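Local coordinates for CHAD domain (Ricinus communis, PDB 6QV5), which probably binds inorganic polyphosphate through an all-helical CHAD domain, and also binds a zinc ion, at residues A[22-25]-A[26-30]; A[65-68]-A[69-73]; A[78-81]-A[82-86]; A[176-179]-A[180-184]. One frame throughout, in Å; residues are numbered along the deposited sequence.

Contact 1: A[22-25]-A[26-30]; sequences ADAA and LSEAF
The carboxylate of Glu-28 folds back over the residues that lead into its own helix, and one of its two oxygens does the touching. Ala-25 N donates to Glu-28 OE1 at 3.0 Å, in a nearly straight bond. That donor comes to the anti side of the oxygen and somewhat out of the carboxylate plane, by 28°. Beside this bond, the CA of Ala-24 lies 3.5 Å from the same Glu-28 OE1. The second flat group is the carbonyl of Ala-25, whose oxygen is gripped twice. Ala-29 N reaches Ala-25 O at 3.0 Å in the carbonyl plane, as the first i to i+4 bond of the helix, while Glu-28 N approaches from above that plane at 3.1 Å. With Ala-25 as N-cap, Glu-28 holds the N3 position, and its bond to the N-cap N-H is the reciprocal half of a capping box; the methyl of Ala-25 cannot supply the other half. Glu-28 can fold back because its CG stands beside its own backbone N (chi1 -64°) and the chain then runs on extended to the acid. A negative group here would also be expected to interact favourably with the dipole of the helix start. Ser-27 OG merely rests 3.8 Å from Ala-25 CB. The start of helix 26-42 is further anchored by backbone bonds from Ala-24 to Ala-171 and from Leu-26 to Gly-169, with Ala-29 packed on helix 171-192 and Phe-30 set edge-to-face against Phe-74.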
loop_
_atom_site.group_PDB
_atom_site.type_symbol
_atom_site.label_atom_id
_atom_site.label_comp_id
_atom_site.label_asym_id
_atom_site.label_seq_id
_atom_site.Cartn_x
_atom_site.Cartn_y
_atom_site.Cartn_z
ATOM N N ALA A 22 -19.047 -13.653 -13.901
ATOM C CA ALA A 22 -20.176 -12.836 -13.443
ATOM C C ALA A 22 -21.113 -13.625 -12.517
ATOM O O ALA A 22 -21.658 -13.054 -11.571
ATOM C CB ALA A 22 -20.949 -12.298 -14.637
ATOM N N ASP A 23 -21.271 -14.937 -12.782
ATOM C CA ASP A 23 -22.124 -15.854 -12.022
ATOM C C ASP A 23 -21.379 -16.596 -10.889
ATOM O O ASP A 23 -21.945 -17.514 -10.288
ATOM C CB ASP A 23 -22.817 -16.845 -12.982
ATOM C CG ASP A 23 -21.869 -17.748 -13.756
ATOM O OD1 ASP A 23 -20.925 -17.219 -14.393
ATOM O OD2 ASP A 23 -22.077 -18.982 -13.738
ATOM N N ALA A 24 -20.128 -16.189 -10.587
ATOM C CA ALA A 24 -19.304 -16.800 -9.539
ATOM C C ALA A 24 -19.830 -16.515 -8.132
ATOM O O ALA A 24 -20.337 -15.421 -7.869
ATOM C CB ALA A 24 -17.861 -16.340 -9.662
ATOM N N ALA A 25 -19.708 -17.511 -7.234
ATOM C CA ALA A 25 -20.150 -17.430 -5.840
ATOM C C ALA A 25 -19.073 -16.811 -4.942
ATOM O O ALA A 25 -17.909 -16.729 -5.346
ATOM C CB ALA A 25 -20.516 -18.820 -5.334
ATOM N N LEU A 26 -19.466 -16.382 -3.720
ATOM C CA LEU A 26 -18.559 -15.805 -2.720
ATOM C C LEU A 26 -17.542 -16.855 -2.246
ATOM O O LEU A 26 -16.397 -16.507 -1.953
ATOM C CB LEU A 26 -19.353 -15.208 -1.537
ATOM C CG LEU A 26 -18.568 -14.485 -0.419
ATOM C CD1 LEU A 26 -17.812 -13.270 -0.943
ATOM C CD2 LEU A 26 -19.488 -14.071 0.708
ATOM N N SER A 27 -17.952 -18.142 -2.236
ATOM C CA SER A 27 -17.118 -19.287 -1.867
ATOM C C SER A 27 -16.002 -19.539 -2.901
ATOM O O SER A 27 -15.057 -20.275 -2.612
ATOM C CB SER A 27 -17.979 -20.539 -1.699
ATOM O OG SER A 27 -18.528 -20.975 -2.931
ATOM N N GLU A 28 -16.126 -18.932 -4.099
ATOM C CA GLU A 28 -15.175 -19.040 -5.208
ATOM C C GLU A 28 -14.301 -17.788 -5.308
ATOM O O GLU A 28 -13.112 -17.903 -5.605
ATOM C CB GLU A 28 -15.913 -19.276 -6.538
ATOM C CG GLU A 28 -16.666 -20.597 -6.607
ATOM C CD GLU A 28 -17.568 -20.799 -7.812
ATOM O OE1 GLU A 28 -18.182 -19.813 -8.282
ATOM O OE2 GLU A 28 -17.676 -21.958 -8.275
ATOM N N ALA A 29 -14.891 -16.599 -5.059
ATOM C CA ALA A 29 -14.213 -15.302 -5.119
ATOM C C ALA A 29 -13.212 -15.102 -3.979
ATOM O O ALA A 29 -12.080 -14.701 -4.241
ATOM C CB ALA A 29 -15.233 -14.173 -5.133
ATOM N N PHE A 30 -13.631 -15.383 -2.724
ATOM C CA PHE A 30 -12.819 -15.265 -1.503
ATOM C C PHE A 30 -11.458 -15.996 -1.605
ATOM O O PHE A 30 -10.445 -15.328 -1.389
ATOM C CB PHE A 30 -13.635 -15.709 -0.273
ATOM C CG PHE A 30 -12.923 -15.822 1.054
ATOM C CD1 PHE A 30 -12.823 -14.727 1.904
ATOM C CD2 PHE A 30 -12.446 -17.049 1.503
ATOM C CE1 PHE A 30 -12.209 -14.844 3.154
ATOM C CE2 PHE A 30 -11.823 -17.164 2.749
ATOM C CZ PHE A 30 -11.716 -16.062 3.569
#

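Contact 2: A[65-68]-A[69-73]; sequences RRLR and SALKL
Arg-68 and Ser-69 carry most of this turn of helix, with Leu-67 and Leu-71 as a pair beside them, and the hydroxyl of Ser-69 makes the one side-chain hydrogen bond across it. Ser-69 OG donates to Arg-66 O at 2.9 Å, three residues back, from above the carbonyl plane. With chi1 at 64°, OG sits between its own backbone N and carbonyl carbon, where it can lean over the preceding turn. Arg-66 O therefore has two donors on the same face of its plane, since Ala-70 N also reaches it at 3.1 Å. The rest is the regular i to i+4 ladder of helix 54-73, one of the long helices of the CHAD domain: Leu-71 N bonds to Leu-67 O at 3.0 Å, whereas the bond from Lys-72 N to Arg-68 O is weak. Leu-67 and Leu-71 lie alongside each other and point the same way, with Leu-71 CD1 against Leu-67 CG at 4.0 Å. The CG of Leu-71 also covers Leu-67 O, at 3.4 Å. Both leucines face the helical core, Leu-67 packing on helix 26-42 and Leu-71 on Trp-159. Arg-68 presents its carbonyl to the next turn, and Lys-72 CB lies 3.6 Å from Arg-68 O; the Arg-68 side chain bends at chi3, and its NH1 hydrogen-bonds to Ser-89 OG of helix 82-108. Arg-65, close to Lys-209, and Lys-72, which touches Arg-210, lie beside helix 198-217, a concentration of basic groups consistent with the binding of an anionic polymer such as polyphosphate.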
loop_
_atom_site.group_PDB
_atom_site.type_symbol
_atom_site.label_atom_id
_atom_site.label_comp_id
_atom_site.label_asym_id
_atom_site.label_seq_id
_atom_site.Cartn_x
_atom_site.Cartn_y
_atom_site.Cartn_z
ATOM N N ARG A 65 -0.142 -5.083 1.610
ATOM C CA ARG A 65 -1.182 -4.052 1.705
ATOM C C ARG A 65 -2.494 -4.527 1.079
ATOM O O ARG A 65 -3.556 -4.308 1.664
ATOM C CB ARG A 65 -0.728 -2.748 1.039
ATOM C CG ARG A 65 0.023 -1.821 1.969
ATOM C CD ARG A 65 -0.022 -0.398 1.453
ATOM N NE ARG A 65 1.088 0.400 1.971
ATOM C CZ ARG A 65 2.259 0.539 1.356
ATOM N NH1 ARG A 65 2.482 -0.059 0.193
ATOM N NH2 ARG A 65 3.213 1.285 1.897
ATOM N N ARG A 66 -2.411 -5.190 -0.101
ATOM C CA ARG A 66 -3.553 -5.752 -0.835
ATOM C C ARG A 66 -4.230 -6.848 -0.013
ATOM O O ARG A 66 -5.458 -6.919 0.007
ATOM C CB ARG A 66 -3.110 -6.315 -2.196
ATOM C CG ARG A 66 -2.907 -5.254 -3.265
ATOM C CD ARG A 66 -2.401 -5.832 -4.573
ATOM N NE ARG A 66 -3.458 -6.520 -5.314
ATOM C CZ ARG A 66 -3.536 -7.837 -5.470
ATOM N NH1 ARG A 66 -4.538 -8.372 -6.154
ATOM N NH2 ARG A 66 -2.610 -8.632 -4.947
ATOM N N LEU A 67 -3.426 -7.678 0.682
ATOM C CA LEU A 67 -3.899 -8.759 1.545
ATOM C C LEU A 67 -4.653 -8.201 2.759
ATOM O O LEU A 67 -5.741 -8.689 3.066
ATOM C CB LEU A 67 -2.717 -9.650 1.985
ATOM C CG LEU A 67 -3.033 -10.837 2.906
ATOM C CD1 LEU A 67 -3.607 -12.016 2.128
ATOM C CD2 LEU A 67 -1.798 -11.272 3.666
ATOM N N ARG A 68 -4.084 -7.174 3.429
ATOM C CA ARG A 68 -4.684 -6.531 4.600
ATOM C C ARG A 68 -6.025 -5.864 4.268
ATOM O O ARG A 68 -6.971 -5.995 5.048
ATOM C CB ARG A 68 -3.714 -5.534 5.246
ATOM C CG ARG A 68 -3.928 -5.396 6.748
ATOM C CD ARG A 68 -3.521 -4.033 7.270
ATOM N NE ARG A 68 -2.077 -3.926 7.483
ATOM C CZ ARG A 68 -1.461 -4.206 8.629
ATOM N NH1 ARG A 68 -2.157 -4.626 9.679
ATOM N NH2 ARG A 68 -0.147 -4.067 8.733
ATOM N N SER A 69 -6.113 -5.183 3.101
ATOM C CA SER A 69 -7.341 -4.531 2.637
ATOM C C SER A 69 -8.408 -5.565 2.261
ATOM O O SER A 69 -9.593 -5.322 2.494
ATOM C CB SER A 69 -7.059 -3.584 1.472
ATOM O OG SER A 69 -6.578 -4.272 0.329
ATOM N N ALA A 70 -7.981 -6.726 1.712
ATOM C CA ALA A 70 -8.870 -7.836 1.349
ATOM C C ALA A 70 -9.461 -8.471 2.612
ATOM O O ALA A 70 -10.640 -8.810 2.623
ATOM C CB ALA A 70 -8.118 -8.880 0.538
ATOM N N LEU A 71 -8.656 -8.591 3.686
ATOM C CA LEU A 71 -9.110 -9.140 4.968
ATOM C C LEU A 71 -10.056 -8.169 5.684
ATOM O O LEU A 71 -10.918 -8.610 6.446
ATOM C CB LEU A 71 -7.920 -9.509 5.873
ATOM C CG LEU A 71 -7.084 -10.715 5.438
ATOM C CD1 LEU A 71 -5.670 -10.605 5.949
ATOM C CD2 LEU A 71 -7.705 -12.022 5.895
ATOM N N LYS A 72 -9.906 -6.854 5.420
ATOM C CA LYS A 72 -10.734 -5.797 5.997
ATOM C C LYS A 72 -12.150 -5.817 5.413
ATOM O O LYS A 72 -13.114 -5.651 6.164
ATOM C CB LYS A 72 -10.076 -4.421 5.806
ATOM C CG LYS A 72 -10.535 -3.377 6.824
ATOM C CD LYS A 72 -9.623 -2.146 6.862
ATOM C CE LYS A 72 -8.418 -2.297 7.770
ATOM N NZ LYS A 72 -8.792 -2.311 9.211
ATOM N N LEU A 73 -12.280 -6.023 4.084
ATOM C CA LEU A 73 -13.588 -6.088 3.428
ATOM C C LEU A 73 -14.303 -7.417 3.703
ATOM O O LEU A 73 -15.530 -7.434 3.809
ATOM C CB LEU A 73 -13.529 -5.758 1.918
ATOM C CG LEU A 73 -12.538 -6.525 1.038
ATOM C CD1 LEU A 73 -13.213 -7.698 0.341
ATOM C CD2 LEU A 73 -11.935 -5.611 -0.007
#

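Contact 3: A[78-81]-A[82-86]; sequences APCP and PALQD
A chi1 of -168° places the sulfur of Cys-80 anti to its backbone N, where SG comes to lie 3.9 Å from Leu-84 CB; in Leu-84, chi1 of -74° sets CG beside the backbone N, from where its CD1 can reach the ring of Pro-81. This is the N-terminal cap of helix 82-108, with Pro-81 as the N-cap residue and Pro-82 at N1. Proline suits that first position, where the helix needs no backbone N-H from it and the ring helps fix phi. The two proline rings follow one another, Pro-81 CB being 3.9 Å from Pro-82 CD. Pro-81 also packs alongside Leu-84, the two side chains pointing the same way. Its carbonyl opens the helical ladder: Gln-85 N bonds to Pro-81 O at 3.3 Å, straight and in the carbonyl plane, and Leu-84 N adds a weak bond to the same oxygen. Cys-80 and Gln-85 hold the N' and N4 places, and Gln-85 CG lies 4.0 Å from Cys-80 CB, close to the sulfur as well. Helix 147-163 covers the apolar side of the cap, taking Pro-81 on Trp-159 and Leu-84 on Leu-152 and Thr-155. Within the cap itself, the leucine's methyl CD1 closes on the proline ring, 3.8 Å from Pro-81 CD.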
loop_
_atom_site.group_PDB
_atom_site.type_symbol
_atom_site.label_atom_id
_atom_site.label_comp_id
_atom_site.label_asym_id
_atom_site.label_seq_id
_atom_site.Cartn_x
_atom_site.Cartn_y
_atom_site.Cartn_z
ATOM N N ALA A 78 -15.955 -13.405 7.053
ATOM C CA ALA A 78 -14.866 -14.268 7.505
ATOM C C ALA A 78 -13.834 -13.474 8.336
ATOM O O ALA A 78 -12.888 -12.918 7.768
ATOM C CB ALA A 78 -14.196 -14.925 6.304
ATOM N N PRO A 79 -13.996 -13.390 9.680
ATOM C CA PRO A 79 -13.014 -12.639 10.480
ATOM C C PRO A 79 -11.711 -13.409 10.680
ATOM O O PRO A 79 -11.726 -14.566 11.105
ATOM C CB PRO A 79 -13.752 -12.353 11.791
ATOM C CG PRO A 79 -14.793 -13.410 11.894
ATOM C CD PRO A 79 -15.053 -13.983 10.528
ATOM N N CYS A 80 -10.587 -12.763 10.333
ATOM C CA CYS A 80 -9.237 -13.317 10.436
ATOM C C CYS A 80 -8.818 -13.445 11.911
ATOM O O CYS A 80 -9.010 -12.483 12.663
ATOM C CB CYS A 80 -8.251 -12.462 9.644
ATOM S SG CYS A 80 -6.627 -13.225 9.397
ATOM N N PRO A 81 -8.253 -14.605 12.349
ATOM C CA PRO A 81 -7.837 -14.740 13.761
ATOM C C PRO A 81 -6.869 -13.641 14.222
ATOM O O PRO A 81 -6.016 -13.229 13.429
ATOM C CB PRO A 81 -7.185 -16.126 13.812
ATOM C CG PRO A 81 -7.775 -16.865 12.673
ATOM C CD PRO A 81 -7.974 -15.845 11.595
ATOM N N PRO A 82 -7.002 -13.132 15.476
ATOM C CA PRO A 82 -6.118 -12.041 15.936
ATOM C C PRO A 82 -4.619 -12.333 15.883
ATOM O O PRO A 82 -3.845 -11.407 15.647
ATOM C CB PRO A 82 -6.596 -11.767 17.366
ATOM C CG PRO A 82 -7.329 -13.002 17.774
ATOM C CD PRO A 82 -7.977 -13.499 16.522
ATOM N N ALA A 83 -4.218 -13.608 16.083
ATOM C CA ALA A 83 -2.820 -14.052 16.039
ATOM C C ALA A 83 -2.205 -13.840 14.650
ATOM O O ALA A 83 -1.056 -13.403 14.559
ATOM C CB ALA A 83 -2.717 -15.513 16.446
ATOM N N LEU A 84 -2.982 -14.120 13.576
ATOM C CA LEU A 84 -2.548 -13.936 12.187
ATOM C C LEU A 84 -2.436 -12.454 11.848
ATOM O O LEU A 84 -1.469 -12.054 11.198
ATOM C CB LEU A 84 -3.494 -14.641 11.196
ATOM C CG LEU A 84 -3.404 -16.167 11.104
ATOM C CD1 LEU A 84 -4.541 -16.722 10.277
ATOM C CD2 LEU A 84 -2.085 -16.614 10.495
ATOM N N GLN A 85 -3.405 -11.639 12.323
ATOM C CA GLN A 85 -3.451 -10.186 12.124
ATOM C C GLN A 85 -2.242 -9.478 12.749
ATOM O O GLN A 85 -1.786 -8.471 12.207
ATOM C CB GLN A 85 -4.771 -9.596 12.646
ATOM C CG GLN A 85 -5.971 -9.922 11.761
ATOM C CD GLN A 85 -7.235 -9.259 12.245
ATOM O OE1 GLN A 85 -7.884 -9.717 13.191
ATOM N NE2 GLN A 85 -7.616 -8.169 11.598
ATOM N N ASP A 86 -1.711 -10.023 13.867
ATOM C CA ASP A 86 -0.525 -9.499 14.552
ATOM C C ASP A 86 0.728 -9.768 13.712
ATOM O O ASP A 86 1.605 -8.907 13.631
ATOM C CB ASP A 86 -0.369 -10.128 15.952
ATOM C CG ASP A 86 -1.459 -9.792 16.959
ATOM O OD1 ASP A 86 -2.174 -8.783 16.753
ATOM O OD2 ASP A 86 -1.590 -10.532 17.957
#

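Contact 4: A[176-179]-A[180-184]; sequences RQIM and QHLHK
Gln-180 lies along the carbonyl oxygen of Arg-176, one turn earlier in helix 171-192, for much of its length. Its CB is 3.3 Å from Arg-176 O, and CG follows at 3.4 Å from the same oxygen. The chain runs on extended, and by the amide it has drifted off: Gln-180 CD is 3.8 Å from Arg-176 O, and at the tip Gln-180 OE1 is 4.2 Å from Arg-176 O. The hydrogen bond to that oxygen comes from the backbone, Gln-180 N at 3.0 Å, with the donor above the carbonyl plane. This is ordinary i to i+4 alpha-helical spacing, repeated by Leu-182 N on Ile-178 O and by His-183 N on Met-179 O, and by a weak bond from His-181 N to Gln-177 O. Toward helix 198-217 the exposed edge gives way to apolar packing, with Met-179 on Leu-215 and Leu-182 on Arg-210 and Ala-214. ND1 of His-183 hydrogen-bonds to the hydroxyl of Tyr-230. Ile-178 and Leu-182 lie side by side and point the same way; branch CG2 of Ile-178 meets CD1 of Leu-182 at 3.8 Å.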
loop_
_atom_site.group_PDB
_atom_site.type_symbol
_atom_site.label_atom_id
_atom_site.label_comp_id
_atom_site.label_asym_id
_atom_site.label_seq_id
_atom_site.Cartn_x
_atom_site.Cartn_y
_atom_site.Cartn_z
ATOM N N ARG A 176 -21.317 -5.566 -4.379
ATOM C CA ARG A 176 -22.158 -4.366 -4.460
ATOM C C ARG A 176 -22.318 -3.668 -3.100
ATOM O O ARG A 176 -22.342 -2.440 -3.059
ATOM C CB ARG A 176 -23.518 -4.638 -5.141
ATOM C CG ARG A 176 -24.521 -5.479 -4.352
ATOM C CD ARG A 176 -25.864 -5.528 -5.051
ATOM N NE ARG A 176 -25.987 -6.706 -5.911
ATOM C CZ ARG A 176 -26.770 -6.779 -6.983
ATOM N NH1 ARG A 176 -27.499 -5.733 -7.356
ATOM N NH2 ARG A 176 -26.821 -7.894 -7.699
ATOM N N GLN A 177 -22.379 -4.447 -2.000
ATOM C CA GLN A 177 -22.502 -3.936 -0.631
ATOM C C GLN A 177 -21.210 -3.233 -0.197
ATOM O O GLN A 177 -21.272 -2.174 0.431
ATOM C CB GLN A 177 -22.852 -5.071 0.349
ATOM C CG GLN A 177 -24.253 -5.652 0.162
ATOM C CD GLN A 177 -24.492 -6.887 1.000
ATOM O OE1 GLN A 177 -23.705 -7.842 1.001
ATOM N NE2 GLN A 177 -25.603 -6.904 1.722
ATOM N N ILE A 178 -20.048 -3.822 -0.550
ATOM C CA ILE A 178 -18.707 -3.306 -0.247
ATOM C C ILE A 178 -18.404 -2.068 -1.109
ATOM O O ILE A 178 -17.936 -1.060 -0.576
ATOM C CB ILE A 178 -17.630 -4.437 -0.378
ATOM C CG1 ILE A 178 -17.884 -5.615 0.615
ATOM C CG2 ILE A 178 -16.184 -3.915 -0.278
ATOM C CD1 ILE A 178 -17.791 -5.321 2.180
ATOM N N MET A 179 -18.687 -2.146 -2.429
ATOM C CA MET A 179 -18.470 -1.059 -3.390
ATOM C C MET A 179 -19.320 0.172 -3.087
ATOM O O MET A 179 -18.854 1.288 -3.312
ATOM C CB MET A 179 -18.677 -1.538 -4.835
ATOM C CG MET A 179 -17.540 -1.159 -5.772
ATOM S SD MET A 179 -15.901 -1.769 -5.280
ATOM C CE MET A 179 -15.980 -3.446 -5.858
ATOM N N GLN A 180 -20.550 -0.024 -2.561
ATOM C CA GLN A 180 -21.437 1.075 -2.169
ATOM C C GLN A 180 -20.870 1.779 -0.937
ATOM O O GLN A 180 -20.864 3.006 -0.899
ATOM C CB GLN A 180 -22.867 0.584 -1.896
ATOM C CG GLN A 180 -23.772 0.625 -3.125
ATOM C CD GLN A 180 -25.167 0.088 -2.874
ATOM O OE1 GLN A 180 -25.592 -0.150 -1.735
ATOM N NE2 GLN A 180 -25.918 -0.113 -3.947
ATOM N N HIS A 181 -20.363 0.999 0.044
ATOM C CA HIS A 181 -19.759 1.507 1.277
ATOM C C HIS A 181 -18.440 2.242 1.015
ATOM O O HIS A 181 -18.226 3.301 1.602
ATOM C CB HIS A 181 -19.577 0.378 2.314
ATOM C CG HIS A 181 -18.705 0.750 3.476
ATOM N ND1 HIS A 181 -17.411 0.265 3.593
ATOM C CD2 HIS A 181 -18.949 1.590 4.510
ATOM C CE1 HIS A 181 -16.925 0.802 4.700
ATOM N NE2 HIS A 181 -17.812 1.609 5.284
ATOM N N LEU A 182 -17.570 1.687 0.145
ATOM C CA LEU A 182 -16.269 2.280 -0.183
ATOM C C LEU A 182 -16.366 3.560 -1.007
ATOM O O LEU A 182 -15.564 4.468 -0.789
ATOM C CB LEU A 182 -15.324 1.270 -0.849
ATOM C CG LEU A 182 -14.669 0.245 0.087
ATOM C CD1 LEU A 182 -13.993 -0.841 -0.701
ATOM C CD2 LEU A 182 -13.658 0.897 1.026
ATOM N N HIS A 183 -17.343 3.645 -1.939
ATOM C CA HIS A 183 -17.575 4.849 -2.748
ATOM C C HIS A 183 -18.131 5.949 -1.835
ATOM O O HIS A 183 -17.731 7.106 -1.960
ATOM C CB HIS A 183 -18.530 4.555 -3.922
ATOM C CG HIS A 183 -18.750 5.720 -4.843
ATOM N ND1 HIS A 183 -17.736 6.209 -5.647
ATOM C CD2 HIS A 183 -19.870 6.443 -5.068
ATOM C CE1 HIS A 183 -18.266 7.215 -6.323
ATOM N NE2 HIS A 183 -19.547 7.396 -6.006
ATOM N N LYS A 184 -19.017 5.559 -0.889
ATOM C CA LYS A 184 -19.636 6.418 0.125
ATOM C C LYS A 184 -18.559 6.942 1.080
ATOM O O LYS A 184 -18.569 8.129 1.401
ATOM C CB LYS A 184 -20.718 5.626 0.891
ATOM C CG LYS A 184 -21.355 6.330 2.093
ATOM C CD LYS A 184 -22.468 5.490 2.732
ATOM C CE LYS A 184 -21.977 4.342 3.587
ATOM N NZ LYS A 184 -23.080 3.406 3.932
#

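From the N terminus the four contacts follow in series; none nests in or crosses another, and each joins adjoining residues without enclosing a loop. Contact 1 starts helix 26-42, contact 2 lies in the last turns of helix 54-73, contact 3 starts helix 82-108 after a short connection, and contact 4 lies within helix 171-192. Contact 3 touches both earlier contacts: Phe-30 of contact 1 packs on Ala-78, and Leu-71 of contact 2 on Cys-80. Contact 2 also reaches contact 4, with Leu-73 O against Ile-178 CD1, linking the end of helix 54-73 to helix 171-192. Contacts 1 and 4, centres about 18 Å apart, do not touch.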